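Local coordinates for protein Blo t 1 allergen (Blomia tropicalis, PDB 5JT8) that probably acts as a papain-family cysteine protease, made with an inhibitory propeptide, and is an allergen of the mite Blomia tropicalis, at residues 124-129 / 298-303; 162-167 / 203-208. All coordinates share one frame; numbering follows the deposited sequence.

How the contacts relate
Both contacts lie in the papain-like protease part of the chain. Their centres are 18 Å apart and their nearest atoms about 4 Å apart, without touching. In sequence, both segments of contact 2 fall between those of contact 1. Q131 links them: its side chain bonds S302 of contact 1, and its backbone O bonds the hydroxyl of Y207 in contact 2. F140 of helix 139-154 also meets both, through R129 and S302 on one side and E162 on the other. Q131 probably corresponds to the oxyanion-hole glutamine of papain, and the oxidised C137 to its nucleophile. The nitrate belongs to contact 1 alone and probably came from the crystallisation liquor.

Contact 1: 124-129 / 298-303; sequences RLTRIR and IIRNSW. With NO3 (nitrate ion), chain I.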
ATOM      1  N   ARG A 124       1.832  14.776 -12.283  1.00 36.31           N
ATOM      2  CA  ARG A 124       1.201  15.262 -11.076  1.00 45.97           C
ATOM      3  C   ARG A 124       0.415  14.088 -10.556  1.00 39.46           C
ATOM      4  O   ARG A 124      -0.649  13.797 -11.070  1.00 38.37           O
ATOM      5  CB  ARG A 124       0.302  16.477 -11.339  1.00 56.10           C
ATOM      6  CG  ARG A 124       0.760  17.745 -10.613  1.00 70.63           C
ATOM      7  CD  ARG A 124      -0.277  18.878 -10.660  1.00 79.67           C
ATOM      8  NE  ARG A 124      -1.096  18.842 -11.870  1.00 83.69           N
ATOM      9  CZ  ARG A 124      -2.426  18.768 -11.870  1.00 86.70           C
ATOM     10  NH1 ARG A 124      -3.090  18.732 -10.720  1.00 89.53           N
ATOM     11  NH2 ARG A 124      -3.095  18.733 -13.021  1.00 82.47           N
ATOM     12  N   LEU A 125       0.972  13.374  -9.585  1.00 35.42           N
ATOM     13  CA  LEU A 125       0.275  12.229  -9.015  1.00 34.74           C
ATOM     14  C   LEU A 125      -0.760  12.752  -8.056  1.00 33.69           C
ATOM     15  O   LEU A 125      -0.688  13.911  -7.640  1.00 37.19           O
ATOM     16  CB  LEU A 125       1.243  11.286  -8.315  1.00 29.44           C
ATOM     17  CG  LEU A 125       2.235  10.679  -9.301  1.00 34.25           C
ATOM     18  CD1 LEU A 125       3.133   9.672  -8.588  1.00 35.61           C
ATOM     19  CD2 LEU A 125       1.483  10.041 -10.467  1.00 31.56           C
ATOM     20  N   THR A 126      -1.734  11.919  -7.712  1.00 30.46           N
ATOM     21  CA  THR A 126      -2.812  12.393  -6.855  1.00 37.01           C
ATOM     22  C   THR A 126      -2.343  12.416  -5.406  1.00 36.33           C
ATOM     23  O   THR A 126      -1.334  11.800  -5.049  1.00 30.30           O
ATOM     24  CB  THR A 126      -4.085  11.526  -6.999  1.00 37.45           C
ATOM     25  OG1 THR A 126      -3.794  10.178  -6.622  1.00 33.21           O
ATOM     26  CG2 THR A 126      -4.589  11.557  -8.450  1.00 34.40           C
ATOM     27  N   ARG A 127      -3.078  13.142  -4.579  1.00 33.88           N
ATOM     28  CA  ARG A 127      -2.703  13.319  -3.185  1.00 34.80           C
ATOM     29  C   ARG A 127      -2.729  12.022  -2.405  1.00 34.59           C
ATOM     30  O   ARG A 127      -3.442  11.084  -2.755  1.00 33.98           O
ATOM     31  CB  ARG A 127      -3.623  14.349  -2.517  1.00 34.83           C
ATOM     32  CG  ARG A 127      -3.449  15.761  -3.058  1.00 42.31           C
ATOM     33  CD  ARG A 127      -4.104  16.782  -2.136  1.00 56.36           C
ATOM     34  NE  ARG A 127      -3.228  17.925  -1.857  1.00 68.85           N
ATOM     35  CZ  ARG A 127      -2.184  17.891  -1.025  1.00 70.87           C
ATOM     36  NH1 ARG A 127      -1.861  16.766  -0.390  1.00 67.93           N
ATOM     37  NH2 ARG A 127      -1.454  18.983  -0.837  1.00 71.15           N
ATOM     38  N   ILE A 128      -1.949  11.987  -1.333  1.00 38.67           N
ATOM     39  CA  ILE A 128      -1.825  10.806  -0.498  1.00 34.30           C
ATOM     40  C   ILE A 128      -3.148  10.525   0.216  1.00 30.15           C
ATOM     41  O   ILE A 128      -3.778  11.437   0.746  1.00 39.05           O
ATOM     42  CB  ILE A 128      -0.667  10.985   0.516  1.00 33.68           C
ATOM     43  CG1 ILE A 128       0.687  10.841  -0.203  1.00 29.11           C
ATOM     44  CG2 ILE A 128      -0.782  10.016   1.675  1.00 29.84           C
ATOM     45  CD1 ILE A 128       1.027   9.419  -0.598  1.00 30.16           C
ATOM     46  N   ARG A 129      -3.570   9.261   0.211  1.00 30.56           N
ATOM     47  CA  ARG A 129      -4.836   8.867   0.837  1.00 30.15           C
ATOM     48  C   ARG A 129      -4.600   8.216   2.190  1.00 30.45           C
ATOM     49  O   ARG A 129      -3.464   7.900   2.548  1.00 37.08           O
ATOM     50  CB  ARG A 129      -5.608   7.902  -0.061  1.00 30.61           C
ATOM     51  CG  ARG A 129      -5.602   8.241  -1.548  1.00 33.97           C
ATOM     52  CD  ARG A 129      -6.173   9.639  -1.844  1.00 37.14           C
ATOM     53  NE  ARG A 129      -6.419   9.832  -3.279  1.00 38.11           N
ATOM     54  CZ  ARG A 129      -6.727  11.001  -3.841  1.00 39.83           C
ATOM     55  NH1 ARG A 129      -6.825  12.098  -3.099  1.00 34.07           N
ATOM     56  NH2 ARG A 129      -6.940  11.073  -5.148  1.00 43.30           N
ATOM     57  N   ILE A 298      11.046   4.101  -4.093  1.00 24.75           N
ATOM     58  CA  ILE A 298      10.092   5.092  -3.584  1.00 32.67           C
ATOM     59  C   ILE A 298       8.701   4.473  -3.461  1.00 28.83           C
ATOM     60  O   ILE A 298       8.096   4.041  -4.454  1.00 29.00           O
ATOM     61  CB  ILE A 298      10.014   6.335  -4.469  1.00 25.33           C
ATOM     62  CG1 ILE A 298      11.425   6.865  -4.781  1.00 28.43           C
ATOM     63  CG2 ILE A 298       9.150   7.396  -3.794  1.00 25.93           C
ATOM     64  CD1 ILE A 298      11.461   7.945  -5.868  1.00 26.53           C
ATOM     65  N   ILE A 299       8.207   4.420  -2.230  1.00 25.61           N
ATOM     66  CA  ILE A 299       6.946   3.754  -1.922  1.00 24.19           C
ATOM     67  C   ILE A 299       5.837   4.739  -1.613  1.00 27.05           C
ATOM     68  O   ILE A 299       5.957   5.569  -0.708  1.00 27.37           O
ATOM     69  CB  ILE A 299       7.123   2.790  -0.734  1.00 32.84           C
ATOM     70  CG1 ILE A 299       7.927   1.568  -1.186  1.00 33.87           C
ATOM     71  CG2 ILE A 299       5.773   2.346  -0.171  1.00 26.26           C
ATOM     72  CD1 ILE A 299       8.158   0.556  -0.083  1.00 42.25           C
ATOM     73  N   ARG A 300       4.755   4.662  -2.378  1.00 24.94           N
ATOM     74  CA  ARG A 300       3.554   5.425  -2.040  1.00 24.51           C
ATOM     75  C   ARG A 300       2.640   4.596  -1.150  1.00 26.95           C
ATOM     76  O   ARG A 300       2.118   3.550  -1.574  1.00 24.58           O
ATOM     77  CB  ARG A 300       2.797   5.852  -3.291  1.00 27.34           C
ATOM     78  CG  ARG A 300       1.419   6.422  -3.005  1.00 29.58           C
ATOM     79  CD  ARG A 300       0.717   6.773  -4.295  1.00 27.88           C
ATOM     80  NE  ARG A 300      -0.680   7.143  -4.079  1.00 30.65           N
ATOM     81  CZ  ARG A 300      -1.135   8.392  -4.104  1.00 30.60           C
ATOM     82  NH1 ARG A 300      -0.308   9.410  -4.322  1.00 31.10           N
ATOM     83  NH2 ARG A 300      -2.419   8.625  -3.906  1.00 32.72           N
ATOM     84  N   ASN A 301       2.445   5.071   0.076  1.00 25.52           N
ATOM     85  CA  ASN A 301       1.670   4.344   1.076  1.00 28.43           C
ATOM     86  C   ASN A 301       0.292   5.002   1.224  1.00 31.55           C
ATOM     87  O   ASN A 301       0.069   6.090   0.697  1.00 27.74           O
ATOM     88  CB  ASN A 301       2.430   4.316   2.407  1.00 26.64           C
ATOM     89  CG  ASN A 301       1.959   3.212   3.349  1.00 29.76           C
ATOM     90  OD1 ASN A 301       0.945   2.560   3.115  1.00 29.92           O
ATOM     91  ND2 ASN A 301       2.701   3.012   4.432  1.00 33.16           N
ATOM     92  N   SER A 302      -0.623   4.338   1.926  1.00 32.92           N
ATOM     93  CA  SER A 302      -1.981   4.845   2.118  1.00 28.74           C
ATOM     94  C   SER A 302      -2.305   5.051   3.601  1.00 37.39           C
ATOM     95  O   SER A 302      -3.388   4.685   4.075  1.00 29.42           O
ATOM     96  CB  SER A 302      -2.996   3.889   1.485  1.00 27.20           C
ATOM     97  OG  SER A 302      -2.828   2.560   1.975  1.00 34.64           O
ATOM     98  N   TRP A 303      -1.360   5.645   4.329  1.00 35.56           N
ATOM     99  CA  TRP A 303      -1.521   5.856   5.768  1.00 34.32           C
ATOM    100  C   TRP A 303      -1.460   7.339   6.147  1.00 31.40           C
ATOM    101  O   TRP A 303      -1.072   7.685   7.262  1.00 35.44           O
ATOM    102  CB  TRP A 303      -0.450   5.089   6.545  1.00 30.39           C
ATOM    103  CG  TRP A 303      -0.568   3.577   6.458  1.00 30.04           C
ATOM    104  CD1 TRP A 303      -1.636   2.860   6.015  1.00 29.57           C
ATOM    105  CD2 TRP A 303       0.425   2.620   6.848  1.00 31.97           C
ATOM    106  NE1 TRP A 303      -1.375   1.519   6.104  1.00 29.22           N
ATOM    107  CE2 TRP A 303      -0.110   1.342   6.603  1.00 29.22           C
ATOM    108  CE3 TRP A 303       1.720   2.723   7.371  1.00 34.61           C
ATOM    109  CZ2 TRP A 303       0.600   0.166   6.867  1.00 32.55           C
ATOM    110  CZ3 TRP A 303       2.433   1.551   7.629  1.00 31.08           C
ATOM    111  CH2 TRP A 303       1.867   0.292   7.378  1.00 34.88           C
TER
HETATM  112  N   NO3 I 406      -6.655  14.132  -6.127  1.00 79.36           N
HETATM  113  O1  NO3 I 406      -5.528  14.704  -6.054  1.00 70.31           O
HETATM  114  O2  NO3 I 406      -7.116  13.771  -7.251  1.00 79.04           O
HETATM  115  O3  NO3 I 406      -7.330  13.923  -5.073  1.00 86.10           O
HETATM  116  O   HOH W   1      -2.005   7.172  -0.914  1.00 27.23           O
HETATM  117  O   HOH W   2      -4.786   7.453  -4.909  1.00 36.45           O
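R300 NH1 gives a 2.7 Å hydrogen bond to T126 O and is also bonded to the hydroxyl of Y312. R300 NH2 reaches the next carbonyl, R127 O, at 2.9 Å. The side chain can do this because CG is anti to the backbone N (chi1 169°) and the chain stays extended to NE. T126 O lies at the guanidinium edge, near its plane. The bond to R127 O is different: NH2 stands above that carbonyl plane, off the lone pairs. I128 CD1 lies over one face of the guanidinium, 3.9 Å above its plane and toward the rim. The same methyl is 3.7 Å from N301 O. The R129 guanidinium is turned nearly perpendicular to that of R300 (88°). Water 2 sits between R129 NE and R300 NH2, with a weak bond to each. R129 NH1 binds nitrate O3 at 2.7 Å, and R129 NH2 makes a salt bridge to E147, which also holds T126 OG1. These anions probably offset the gathered positive charge. Water 1 joins the backbones: it accepts from R129 N and donates to N301 O. N301 OD1 accepts from S302 N at 2.7 Å and bonds H281 NE2, while W303 stacks on H281. N301 and W303 just after strand 294-300, with H281 at the start of strand 281-291, are consistent with the asparagine, tryptophan and histidine of a papain-like active site.

Contact 2: 162-167 / 203-208; sequences EQELVD and RNYPYN. Unlike the reference sequence in segment 203-208: R203 (reference Glu).
The Y205 ring lies with one face against the turn of helix 162-168 at Q163 and E164. E164 CA sits over the ring centre, 3.8 Å above the plane, and Q163 C lies nearer the rim. E164 CB adds an off-centre CH-pi contact, 4.1 Å from the ring centroid. Q163 CG approaches Y205 CE1 obliquely, at 3.4 Å. At the ring edge, D167 OD2 lies near the ring plane by the hydroxyl. The amide of Q163 is turned 23° from the Y205 ring. Its chain bends at chi2 (66°), which brings the amide back between D167 and the 203-208 segment. Q163 OE1 accepts a nearly straight bond from N208 N at 2.8 Å (173°), and Y207 CD1 comes within 3.4 Å of the same oxygen. Q163 NE2 binds R210 O and makes weak bonds to both oxygens of D167. Water 3 joins Q163 N to Y205 O, which S161 OG also holds. The E164 carboxylate runs on past the ring to a salt bridge with R222. The contact joins helix 162-168, probably in the helical domain of the papain fold, to the loop after helix 187-196. Y205 OH donates to D167 OD2 at 2.5 Å, on the anti lone pair. OD1 accepts from Q212 N. With protons offered to both oxygens, the buried D167 is probably a carboxylate anion, fixed in rotation and stabilised by its donors.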
ATOM      1  N   GLU A 162     -12.304   3.989  -3.549  1.00 35.89           N
ATOM      2  CA  GLU A 162     -11.851   2.762  -2.907  1.00 30.58           C
ATOM      3  C   GLU A 162     -13.013   1.995  -2.280  1.00 31.91           C
ATOM      4  O   GLU A 162     -13.002   0.765  -2.238  1.00 31.64           O
ATOM      5  CB  GLU A 162     -10.798   3.050  -1.832  1.00 30.23           C
ATOM      6  CG  GLU A 162      -9.407   3.343  -2.376  1.00 28.80           C
ATOM      7  CD  GLU A 162      -9.253   4.781  -2.860  1.00 32.67           C
ATOM      8  OE1 GLU A 162     -10.206   5.583  -2.695  1.00 34.19           O
ATOM      9  OE2 GLU A 162      -8.169   5.113  -3.396  1.00 35.56           O
ATOM     10  N   GLN A 163     -14.011   2.722  -1.792  1.00 33.48           N
ATOM     11  CA  GLN A 163     -15.128   2.100  -1.085  1.00 35.03           C
ATOM     12  C   GLN A 163     -15.913   1.190  -2.040  1.00 35.27           C
ATOM     13  O   GLN A 163     -16.399   0.127  -1.643  1.00 35.94           O
ATOM     14  CB  GLN A 163     -16.045   3.165  -0.467  1.00 36.82           C
ATOM     15  CG  GLN A 163     -17.139   2.634   0.471  1.00 42.70           C
ATOM     16  CD  GLN A 163     -16.587   2.011   1.738  1.00 44.39           C
ATOM     17  OE1 GLN A 163     -15.822   2.642   2.473  1.00 38.27           O
ATOM     18  NE2 GLN A 163     -16.968   0.759   1.996  1.00 39.09           N
ATOM     19  N   GLU A 164     -16.027   1.598  -3.301  1.00 35.64           N
ATOM     20  CA  GLU A 164     -16.737   0.786  -4.277  1.00 38.35           C
ATOM     21  C   GLU A 164     -15.983  -0.529  -4.489  1.00 37.57           C
ATOM     22  O   GLU A 164     -16.596  -1.571  -4.707  1.00 35.96           O
ATOM     23  CB  GLU A 164     -16.911   1.507  -5.620  1.00 37.26           C
ATOM     24  CG  GLU A 164     -17.705   0.655  -6.627  1.00 40.74           C
ATOM     25  CD  GLU A 164     -17.927   1.302  -7.973  1.00 42.16           C
ATOM     26  OE1 GLU A 164     -17.354   2.387  -8.234  1.00 37.69           O
ATOM     27  OE2 GLU A 164     -18.667   0.706  -8.789  1.00 35.81           O
ATOM     28  N   LEU A 165     -14.656  -0.477  -4.438  1.00 32.97           N
ATOM     29  CA  LEU A 165     -13.855  -1.693  -4.525  1.00 31.05           C
ATOM     30  C   LEU A 165     -14.116  -2.585  -3.307  1.00 34.46           C
ATOM     31  O   LEU A 165     -14.331  -3.797  -3.436  1.00 36.85           O
ATOM     32  CB  LEU A 165     -12.367  -1.363  -4.630  1.00 30.84           C
ATOM     33  CG  LEU A 165     -11.864  -0.871  -5.986  1.00 28.85           C
ATOM     34  CD1 LEU A 165     -10.406  -0.454  -5.904  1.00 26.97           C
ATOM     35  CD2 LEU A 165     -12.085  -1.940  -7.090  1.00 32.93           C
ATOM     36  N   VAL A 166     -14.113  -1.971  -2.132  1.00 34.70           N
ATOM     37  CA  VAL A 166     -14.280  -2.693  -0.879  1.00 33.58           C
ATOM     38  C   VAL A 166     -15.591  -3.468  -0.861  1.00 40.84           C
ATOM     39  O   VAL A 166     -15.640  -4.625  -0.431  1.00 41.34           O
ATOM     40  CB  VAL A 166     -14.212  -1.728   0.311  1.00 34.28           C
ATOM     41  CG1 VAL A 166     -14.728  -2.385   1.587  1.00 39.22           C
ATOM     42  CG2 VAL A 166     -12.779  -1.218   0.491  1.00 32.80           C
ATOM     43  N   ASP A 167     -16.646  -2.852  -1.381  1.00 36.26           N
ATOM     44  CA  ASP A 167     -17.961  -3.454  -1.289  1.00 38.16           C
ATOM     45  C   ASP A 167     -18.315  -4.353  -2.451  1.00 38.03           C
ATOM     46  O   ASP A 167     -19.003  -5.349  -2.274  1.00 39.28           O
ATOM     47  CB  ASP A 167     -19.004  -2.363  -1.160  1.00 39.72           C
ATOM     48  CG  ASP A 167     -18.804  -1.545   0.082  1.00 44.58           C
ATOM     49  OD1 ASP A 167     -18.123  -2.035   1.008  1.00 48.35           O
ATOM     50  OD2 ASP A 167     -19.318  -0.415   0.127  1.00 44.78           O
ATOM     51  N   ARG A 203     -16.511  11.162  -4.973  1.00 51.33           N
ATOM     52  CA  ARG A 203     -17.712  11.966  -4.713  1.00 54.79           C
ATOM     53  C   ARG A 203     -18.993  11.147  -4.701  1.00 51.92           C
ATOM     54  O   ARG A 203     -19.924  11.436  -3.955  1.00 49.38           O
ATOM     55  CB  ARG A 203     -17.899  13.058  -5.772  1.00 62.49           C
ATOM     56  CG  ARG A 203     -16.864  14.160  -5.854  1.00 70.94           C
ATOM     57  CD  ARG A 203     -16.936  14.787  -7.250  1.00 75.30           C
ATOM     58  NE  ARG A 203     -18.332  14.928  -7.679  1.00 75.98           N
ATOM     59  CZ  ARG A 203     -18.788  14.667  -8.903  1.00 68.25           C
ATOM     60  NH1 ARG A 203     -17.961  14.254  -9.856  1.00 54.53           N
ATOM     61  NH2 ARG A 203     -20.081  14.828  -9.171  1.00 75.90           N
ATOM     62  N   ASN A 204     -19.053  10.158  -5.579  1.00 53.19           N
ATOM     63  CA  ASN A 204     -20.285   9.434  -5.818  1.00 45.83           C
ATOM     64  C   ASN A 204     -20.394   8.164  -4.977  1.00 42.79           C
ATOM     65  O   ASN A 204     -21.474   7.606  -4.833  1.00 45.20           O
ATOM     66  CB  ASN A 204     -20.400   9.105  -7.303  1.00 44.28           C
ATOM     67  CG  ASN A 204     -20.699  10.331  -8.145  1.00 46.63           C
ATOM     68  OD1 ASN A 204     -19.943  10.678  -9.048  1.00 50.12           O
ATOM     69  ND2 ASN A 204     -21.801  10.996  -7.844  1.00 49.73           N
ATOM     70  N   TYR A 205     -19.279   7.711  -4.417  1.00 41.11           N
ATOM     71  CA  TYR A 205     -19.297   6.525  -3.565  1.00 43.63           C
ATOM     72  C   TYR A 205     -18.197   6.745  -2.529  1.00 39.95           C
ATOM     73  O   TYR A 205     -17.093   6.215  -2.677  1.00 38.50           O
ATOM     74  CB  TYR A 205     -19.040   5.238  -4.393  1.00 39.58           C
ATOM     75  CG  TYR A 205     -19.430   3.913  -3.737  1.00 43.62           C
ATOM     76  CD1 TYR A 205     -19.330   3.746  -2.365  1.00 40.46           C
ATOM     77  CD2 TYR A 205     -20.047   2.893  -4.473  1.00 40.22           C
ATOM     78  CE1 TYR A 205     -19.720   2.573  -1.749  1.00 46.00           C
ATOM     79  CE2 TYR A 205     -20.437   1.687  -3.862  1.00 40.81           C
ATOM     80  CZ  TYR A 205     -20.280   1.538  -2.498  1.00 47.69           C
ATOM     81  OH  TYR A 205     -20.671   0.363  -1.870  1.00 51.87           O
ATOM     82  N   PRO A 206     -18.482   7.539  -1.485  1.00 41.28           N
ATOM     83  CA  PRO A 206     -17.458   7.995  -0.527  1.00 40.62           C
ATOM     84  C   PRO A 206     -16.918   6.918   0.425  1.00 43.52           C
ATOM     85  O   PRO A 206     -17.605   5.943   0.735  1.00 43.92           O
ATOM     86  CB  PRO A 206     -18.187   9.081   0.285  1.00 42.67           C
ATOM     87  CG  PRO A 206     -19.456   9.370  -0.472  1.00 52.35           C
ATOM     88  CD  PRO A 206     -19.803   8.128  -1.207  1.00 43.65           C
ATOM     89  N   TYR A 207     -15.705   7.132   0.924  1.00 38.75           N
ATOM     90  CA  TYR A 207     -15.017   6.153   1.765  1.00 38.05           C
ATOM     91  C   TYR A 207     -15.457   6.213   3.233  1.00 39.50           C
ATOM     92  O   TYR A 207     -15.476   7.290   3.846  1.00 40.42           O
ATOM     93  CB  TYR A 207     -13.499   6.357   1.654  1.00 36.27           C
ATOM     94  CG  TYR A 207     -12.677   5.293   2.346  1.00 35.39           C
ATOM     95  CD1 TYR A 207     -12.769   3.951   1.967  1.00 37.39           C
ATOM     96  CD2 TYR A 207     -11.798   5.623   3.367  1.00 37.93           C
ATOM     97  CE1 TYR A 207     -12.014   2.972   2.599  1.00 34.11           C
ATOM     98  CE2 TYR A 207     -11.041   4.649   4.004  1.00 36.88           C
ATOM     99  CZ  TYR A 207     -11.162   3.326   3.621  1.00 39.61           C
ATOM    100  OH  TYR A 207     -10.412   2.362   4.260  1.00 41.56           O
ATOM    101  N   ASN A 208     -15.800   5.058   3.805  1.00 39.88           N
ATOM    102  CA  ASN A 208     -16.245   5.016   5.208  1.00 42.80           C
ATOM    103  C   ASN A 208     -15.410   4.058   6.062  1.00 40.75           C
ATOM    104  O   ASN A 208     -15.758   3.777   7.210  1.00 42.02           O
ATOM    105  CB  ASN A 208     -17.721   4.615   5.295  1.00 43.34           C
ATOM    106  CG  ASN A 208     -18.654   5.698   4.806  1.00 50.12           C
ATOM    107  OD1 ASN A 208     -18.639   6.809   5.319  1.00 45.44           O
ATOM    108  ND2 ASN A 208     -19.474   5.381   3.812  1.00 51.66           N
TER
HETATM  109  O   HOH W   3     -14.481   5.450  -1.732  1.00 37.25           O